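Local coordinates for protein SAV1430 (Staphylococcus aureus subsp. aureus Mu50, PDB 2FFM) that is of unknown function but may, like Nfu/NifU-type scaffold proteins, take part in iron-sulfur cluster assembly, at residues A[21-24]-A[25-29]; A[36-40]-A[41-45]. One frame throughout, in Å; residues are numbered along the deposited sequence.

Contact 1: A[21-24]-A[25-29]; sequences ESRE and GMTSD
Arg23 spans the mouth of the turn to meet Asp29, six residues further on, and this salt bridge is the chief side-chain link between 21-24 and 25-29. NH2 of Arg23 lies 2.4 Å from OD2 of Asp29, with an N-H...O angle of 119°; at this resolution so short a length is doubtful in detail, though the pairing of opposite charges is plain. The guanidinium and carboxylate planes stand 40° apart and the two side chains cross at about a right angle, which makes the approach oblique. Of the two carboxylate oxygens, OD2 alone comes close to the guanidinium. Arg23 gets there because its chain runs extended from CG to NE (chi3 179°), while Asp29 keeps CG anti to its carbonyl carbon, beside its own backbone N, with OD2 meeting the guanidinium. Along the way, NH1 of Arg23 passes 3.2 Å from the carbonyl O of Thr27 at an angle too poor for a hydrogen bond, and CB of Arg23 is 4.0 Å from O of Gly25.

The far side of the turn is loose. Glu24 points away with its chain extended, while Met26, a selenomethionine, and Thr27 are solvent-exposed.

Arg23 NH2 has a second partner in the hydroxyl of Tyr31, on strand 29-31. A backbone bond of Arg23 with Met58 ties this loop, which follows strand 14-19, to the turn after strand 51-57, and that of Asp29 with His56 starts the pairing of strands 29-31 and 51-57.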
ATOM      1  N   GLU A  21      -5.301   0.468 -12.235  1.00 58.16           N
ATOM      2  CA  GLU A  21      -6.736   0.539 -11.986  1.00 59.19           C
ATOM      3  C   GLU A  21      -7.034   1.627 -10.951  1.00 58.57           C
ATOM      4  O   GLU A  21      -6.585   1.550  -9.807  1.00 56.92           O
ATOM      5  CB  GLU A  21      -7.242  -0.819 -11.488  1.00 61.14           C
ATOM      6  CG  GLU A  21      -8.683  -1.116 -11.848  1.00 65.47           C
ATOM      7  CD  GLU A  21      -9.093  -2.533 -11.488  1.00 68.47           C
ATOM      8  OE1 GLU A  21      -8.409  -3.485 -11.929  1.00 69.91           O
ATOM      9  OE2 GLU A  21     -10.105  -2.700 -10.768  1.00 70.42           O
ATOM     10  N   SER A  22      -7.791   2.639 -11.371  1.00 58.15           N
ATOM     11  CA  SER A  22      -8.154   3.762 -10.511  1.00 56.33           C
ATOM     12  C   SER A  22      -9.390   3.452  -9.665  1.00 55.31           C
ATOM     13  O   SER A  22     -10.141   2.524  -9.968  1.00 54.31           O
ATOM     14  CB  SER A  22      -8.404   5.006 -11.369  1.00 56.32           C
ATOM     15  OG  SER A  22      -8.568   6.156 -10.567  1.00 54.16           O
ATOM     16  N   ARG A  23      -9.591   4.232  -8.603  1.00 53.84           N
ATOM     17  CA  ARG A  23     -10.726   4.051  -7.694  1.00 51.96           C
ATOM     18  C   ARG A  23     -11.996   4.690  -8.271  1.00 50.96           C
ATOM     19  O   ARG A  23     -11.941   5.747  -8.904  1.00 49.58           O
ATOM     20  CB  ARG A  23     -10.383   4.677  -6.345  1.00 50.53           C
ATOM     21  CG  ARG A  23     -10.826   3.877  -5.147  1.00 50.23           C
ATOM     22  CD  ARG A  23      -9.949   4.210  -3.948  1.00 49.64           C
ATOM     23  NE  ARG A  23     -10.343   3.481  -2.748  1.00 49.54           N
ATOM     24  CZ  ARG A  23     -11.438   3.740  -2.044  1.00 50.81           C
ATOM     25  NH1 ARG A  23     -12.254   4.718  -2.415  1.00 52.43           N
ATOM     26  NH2 ARG A  23     -11.719   3.014  -0.970  1.00 49.89           N
ATOM     27  N   GLU A  24     -13.138   4.047  -8.057  1.00 50.58           N
ATOM     28  CA  GLU A  24     -14.410   4.558  -8.573  1.00 50.58           C
ATOM     29  C   GLU A  24     -14.893   5.806  -7.840  1.00 48.78           C
ATOM     30  O   GLU A  24     -15.309   6.781  -8.471  1.00 47.61           O
ATOM     31  CB  GLU A  24     -15.485   3.476  -8.500  1.00 51.44           C
ATOM     32  CG  GLU A  24     -16.830   3.898  -9.056  1.00 53.98           C
ATOM     33  CD  GLU A  24     -17.742   2.716  -9.323  1.00 57.33           C
ATOM     34  OE1 GLU A  24     -18.932   2.947  -9.645  1.00 58.24           O
ATOM     35  OE2 GLU A  24     -17.272   1.558  -9.217  1.00 57.83           O
ATOM     36  N   GLY A  25     -14.839   5.764  -6.511  1.00 46.44           N
ATOM     37  CA  GLY A  25     -15.256   6.899  -5.712  1.00 43.14           C
ATOM     38  C   GLY A  25     -14.143   7.919  -5.594  1.00 41.60           C
ATOM     39  O   GLY A  25     -12.977   7.617  -5.848  1.00 40.79           O
HETATM   40  N   MSE A  26     -14.501   9.139  -5.213  1.00 42.28           N
HETATM   41  CA  MSE A  26     -13.517  10.208  -5.062  1.00 42.41           C
HETATM   42  C   MSE A  26     -12.993  10.290  -3.630  1.00 40.10           C
HETATM   43  O   MSE A  26     -12.040  11.022  -3.352  1.00 39.63           O
HETATM   44  CB  MSE A  26     -14.130  11.555  -5.440  1.00 45.88           C
HETATM   45  CG  MSE A  26     -14.741  11.630  -6.822  1.00 51.15           C
HETATM   46 SE   MSE A  26     -13.582  11.036  -8.230  1.00 64.59          SE
HETATM   47  CE  MSE A  26     -11.958  12.000  -7.767  1.00 58.48           C
ATOM     48  N   THR A  27     -13.619   9.548  -2.723  1.00 37.18           N
ATOM     49  CA  THR A  27     -13.196   9.569  -1.333  1.00 37.10           C
ATOM     50  C   THR A  27     -11.997   8.662  -1.110  1.00 37.35           C
ATOM     51  O   THR A  27     -11.659   7.828  -1.953  1.00 39.01           O
ATOM     52  CB  THR A  27     -14.339   9.149  -0.362  1.00 36.68           C
ATOM     53  OG1 THR A  27     -14.711   7.784  -0.591  1.00 36.01           O
ATOM     54  CG2 THR A  27     -15.542  10.054  -0.537  1.00 34.33           C
ATOM     55  N   SER A  28     -11.352   8.835   0.035  1.00 36.20           N
ATOM     56  CA  SER A  28     -10.191   8.044   0.372  1.00 34.52           C
ATOM     57  C   SER A  28     -10.549   7.072   1.481  1.00 36.41           C
ATOM     58  O   SER A  28     -11.629   7.159   2.071  1.00 37.16           O
ATOM     59  CB  SER A  28      -9.055   8.950   0.835  1.00 32.72           C
ATOM     60  OG  SER A  28      -9.300   9.428   2.145  1.00 29.20           O
ATOM     61  N   ASP A  29      -9.631   6.145   1.747  1.00 36.53           N
ATOM     62  CA  ASP A  29      -9.784   5.129   2.784  1.00 37.04           C
ATOM     63  C   ASP A  29      -8.412   4.823   3.379  1.00 36.93           C
ATOM     64  O   ASP A  29      -7.432   4.701   2.653  1.00 37.23           O
ATOM     65  CB  ASP A  29     -10.366   3.842   2.194  1.00 38.25           C
ATOM     66  CG  ASP A  29     -11.885   3.853   2.123  1.00 38.58           C
ATOM     67  OD1 ASP A  29     -12.544   3.569   3.150  1.00 37.63           O
ATOM     68  OD2 ASP A  29     -12.417   4.142   1.032  1.00 37.90           O
TER

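Contact 2: A[36-40]-A[41-45]; sequences DSQPA and FINDI
Two first torsions bring Phe41 and Ile42 up to Pro39. Ile42 sets CG1 anti to its carbonyl carbon, whereas Phe41 places CG between its backbone N and carbonyl carbon (chi1 80°), which puts CE1 beside CB of Pro39. Ile42 and Pro39 then lie side by side and point the same way, with CG1 of Ile42 3.6 Å from CD of Pro39. CE1 of Phe41 approaches CB of Pro39 at 3.8 Å, obliquely to the ring. CG1 of Ile42 also sits over one face of that ring, offset toward the rim, so the three apolar groups form a single patch.

Backbone bonds establish the helix start. Asn43 N donates to O of Pro39 at 3.2 Å. Asp44 N donates to O of Ala40 at 3.0 Å, and a weak bond runs from Asn43 N to that same Ala40 oxygen. Both main bonds have the i to i+4 spacing of an alpha-helix. This is the first turn of helix 40-46, with Pro39 at its N-cap and its apolar residues packed on Tyr31 and His56 of the antiparallel sheet, in an alpha-beta fold.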
ATOM      1  N   ASP A  36     -12.623  -8.797   6.242  1.00 42.36           N
ATOM      2  CA  ASP A  36     -13.395  -9.161   5.064  1.00 42.24           C
ATOM      3  C   ASP A  36     -14.036  -8.051   4.215  1.00 40.45           C
ATOM      4  O   ASP A  36     -14.299  -8.269   3.036  1.00 41.09           O
ATOM      5  CB  ASP A  36     -14.467 -10.163   5.481  1.00 45.84           C
ATOM      6  CG  ASP A  36     -15.448  -9.576   6.470  1.00 48.25           C
ATOM      7  OD1 ASP A  36     -15.021  -9.210   7.585  1.00 52.50           O
ATOM      8  OD2 ASP A  36     -16.643  -9.472   6.128  1.00 50.84           O
ATOM      9  N   SER A  37     -14.289  -6.876   4.788  1.00 36.92           N
ATOM     10  CA  SER A  37     -14.911  -5.800   4.023  1.00 35.08           C
ATOM     11  C   SER A  37     -13.966  -5.117   3.033  1.00 33.57           C
ATOM     12  O   SER A  37     -14.385  -4.713   1.946  1.00 35.69           O
ATOM     13  CB  SER A  37     -15.526  -4.745   4.955  1.00 34.45           C
ATOM     14  OG  SER A  37     -14.543  -4.084   5.727  1.00 35.24           O
ATOM     15  N   GLN A  38     -12.696  -4.994   3.395  1.00 30.68           N
ATOM     16  CA  GLN A  38     -11.712  -4.347   2.530  1.00 29.03           C
ATOM     17  C   GLN A  38     -11.396  -5.162   1.282  1.00 26.40           C
ATOM     18  O   GLN A  38     -11.739  -6.341   1.196  1.00 27.72           O
ATOM     19  CB  GLN A  38     -10.417  -4.119   3.316  1.00 27.55           C
ATOM     20  CG  GLN A  38     -10.644  -3.405   4.615  1.00 29.36           C
ATOM     21  CD  GLN A  38      -9.429  -3.426   5.493  1.00 31.07           C
ATOM     22  OE1 GLN A  38      -8.660  -4.391   5.486  1.00 31.13           O
ATOM     23  NE2 GLN A  38      -9.256  -2.374   6.283  1.00 28.62           N
ATOM     24  N   PRO A  39     -10.757  -4.531   0.284  1.00 24.46           N
ATOM     25  CA  PRO A  39     -10.417  -5.288  -0.927  1.00 25.55           C
ATOM     26  C   PRO A  39      -9.375  -6.365  -0.558  1.00 22.91           C
ATOM     27  O   PRO A  39      -8.615  -6.197   0.392  1.00 21.89           O
ATOM     28  CB  PRO A  39      -9.833  -4.214  -1.851  1.00 24.87           C
ATOM     29  CG  PRO A  39     -10.539  -2.975  -1.416  1.00 22.71           C
ATOM     30  CD  PRO A  39     -10.514  -3.090   0.085  1.00 23.17           C
ATOM     31  N   ALA A  40      -9.340  -7.458  -1.311  1.00 22.56           N
ATOM     32  CA  ALA A  40      -8.405  -8.543  -1.027  1.00 22.51           C
ATOM     33  C   ALA A  40      -6.950  -8.132  -1.101  1.00 22.92           C
ATOM     34  O   ALA A  40      -6.172  -8.427  -0.185  1.00 24.51           O
ATOM     35  CB  ALA A  40      -8.645  -9.712  -1.968  1.00 22.30           C
ATOM     36  N   PHE A  41      -6.560  -7.461  -2.182  1.00 21.90           N
ATOM     37  CA  PHE A  41      -5.165  -7.074  -2.298  1.00 23.63           C
ATOM     38  C   PHE A  41      -4.783  -6.192  -1.106  1.00 23.53           C
ATOM     39  O   PHE A  41      -3.644  -6.237  -0.642  1.00 24.92           O
ATOM     40  CB  PHE A  41      -4.879  -6.394  -3.656  1.00 23.49           C
ATOM     41  CG  PHE A  41      -5.267  -4.959  -3.717  1.00 23.45           C
ATOM     42  CD1 PHE A  41      -6.559  -4.587  -4.082  1.00 24.62           C
ATOM     43  CD2 PHE A  41      -4.347  -3.976  -3.370  1.00 22.53           C
ATOM     44  CE1 PHE A  41      -6.931  -3.244  -4.111  1.00 24.76           C
ATOM     45  CE2 PHE A  41      -4.697  -2.631  -3.391  1.00 23.31           C
ATOM     46  CZ  PHE A  41      -5.992  -2.257  -3.756  1.00 24.20           C
ATOM     47  N   ILE A  42      -5.750  -5.438  -0.581  1.00 23.42           N
ATOM     48  CA  ILE A  42      -5.511  -4.572   0.574  1.00 24.51           C
ATOM     49  C   ILE A  42      -5.183  -5.361   1.849  1.00 27.06           C
ATOM     50  O   ILE A  42      -4.331  -4.940   2.645  1.00 28.41           O
ATOM     51  CB  ILE A  42      -6.723  -3.669   0.863  1.00 22.78           C
ATOM     52  CG1 ILE A  42      -6.914  -2.664  -0.284  1.00 22.46           C
ATOM     53  CG2 ILE A  42      -6.540  -2.972   2.189  1.00 17.35           C
ATOM     54  CD1 ILE A  42      -5.844  -1.590  -0.379  1.00 24.02           C
ATOM     55  N   ASN A  43      -5.851  -6.495   2.057  1.00 26.18           N
ATOM     56  CA  ASN A  43      -5.566  -7.309   3.244  1.00 26.28           C
ATOM     57  C   ASN A  43      -4.238  -8.034   3.066  1.00 25.98           C
ATOM     58  O   ASN A  43      -3.542  -8.309   4.032  1.00 22.89           O
ATOM     59  CB  ASN A  43      -6.657  -8.363   3.488  1.00 25.32           C
ATOM     60  CG  ASN A  43      -7.975  -7.762   3.911  1.00 24.78           C
ATOM     61  OD1 ASN A  43      -9.038  -8.312   3.606  1.00 21.78           O
ATOM     62  ND2 ASN A  43      -7.923  -6.638   4.624  1.00 22.74           N
ATOM     63  N   ASP A  44      -3.891  -8.361   1.826  1.00 28.08           N
ATOM     64  CA  ASP A  44      -2.640  -9.057   1.626  1.00 30.75           C
ATOM     65  C   ASP A  44      -1.469  -8.141   1.901  1.00 30.35           C
ATOM     66  O   ASP A  44      -0.457  -8.578   2.433  1.00 32.07           O
ATOM     67  CB  ASP A  44      -2.557  -9.646   0.219  1.00 31.91           C
ATOM     68  CG  ASP A  44      -3.509 -10.829   0.027  1.00 34.65           C
ATOM     69  OD1 ASP A  44      -4.025 -11.377   1.036  1.00 35.86           O
ATOM     70  OD2 ASP A  44      -3.736 -11.226  -1.136  1.00 36.30           O
ATOM     71  N   ILE A  45      -1.605  -6.864   1.569  1.00 30.01           N
ATOM     72  CA  ILE A  45      -0.527  -5.925   1.818  1.00 29.90           C
ATOM     73  C   ILE A  45      -0.345  -5.720   3.323  1.00 30.78           C
ATOM     74  O   ILE A  45       0.775  -5.749   3.822  1.00 32.70           O
ATOM     75  CB  ILE A  45      -0.798  -4.574   1.108  1.00 28.93           C
ATOM     76  CG1 ILE A  45      -0.820  -4.802  -0.406  1.00 28.69           C
ATOM     77  CG2 ILE A  45       0.267  -3.548   1.486  1.00 25.32           C
ATOM     78  CD1 ILE A  45      -1.048  -3.557  -1.237  1.00 28.75           C
TER

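From the N terminus, the chain runs through strands 3-8 and 14-19 before reaching contact 1, which closes the loop leading to edge strand 29-31. Contact 2 follows beyond that strand, where the chain turns into helix 40-46. The two are therefore in series, neither nested nor crossed. Their centres are 15 Å apart and their nearest atoms about 6 Å, without touching. What they share is a border: Tyr31 is hydrogen-bonded to a side chain of contact 1 and packs against contact 2, and His56 of strand 51-57 touches both. Together they tie the loop before strand 29-31, and the helix after it, to the same edge of the antiparallel sheet.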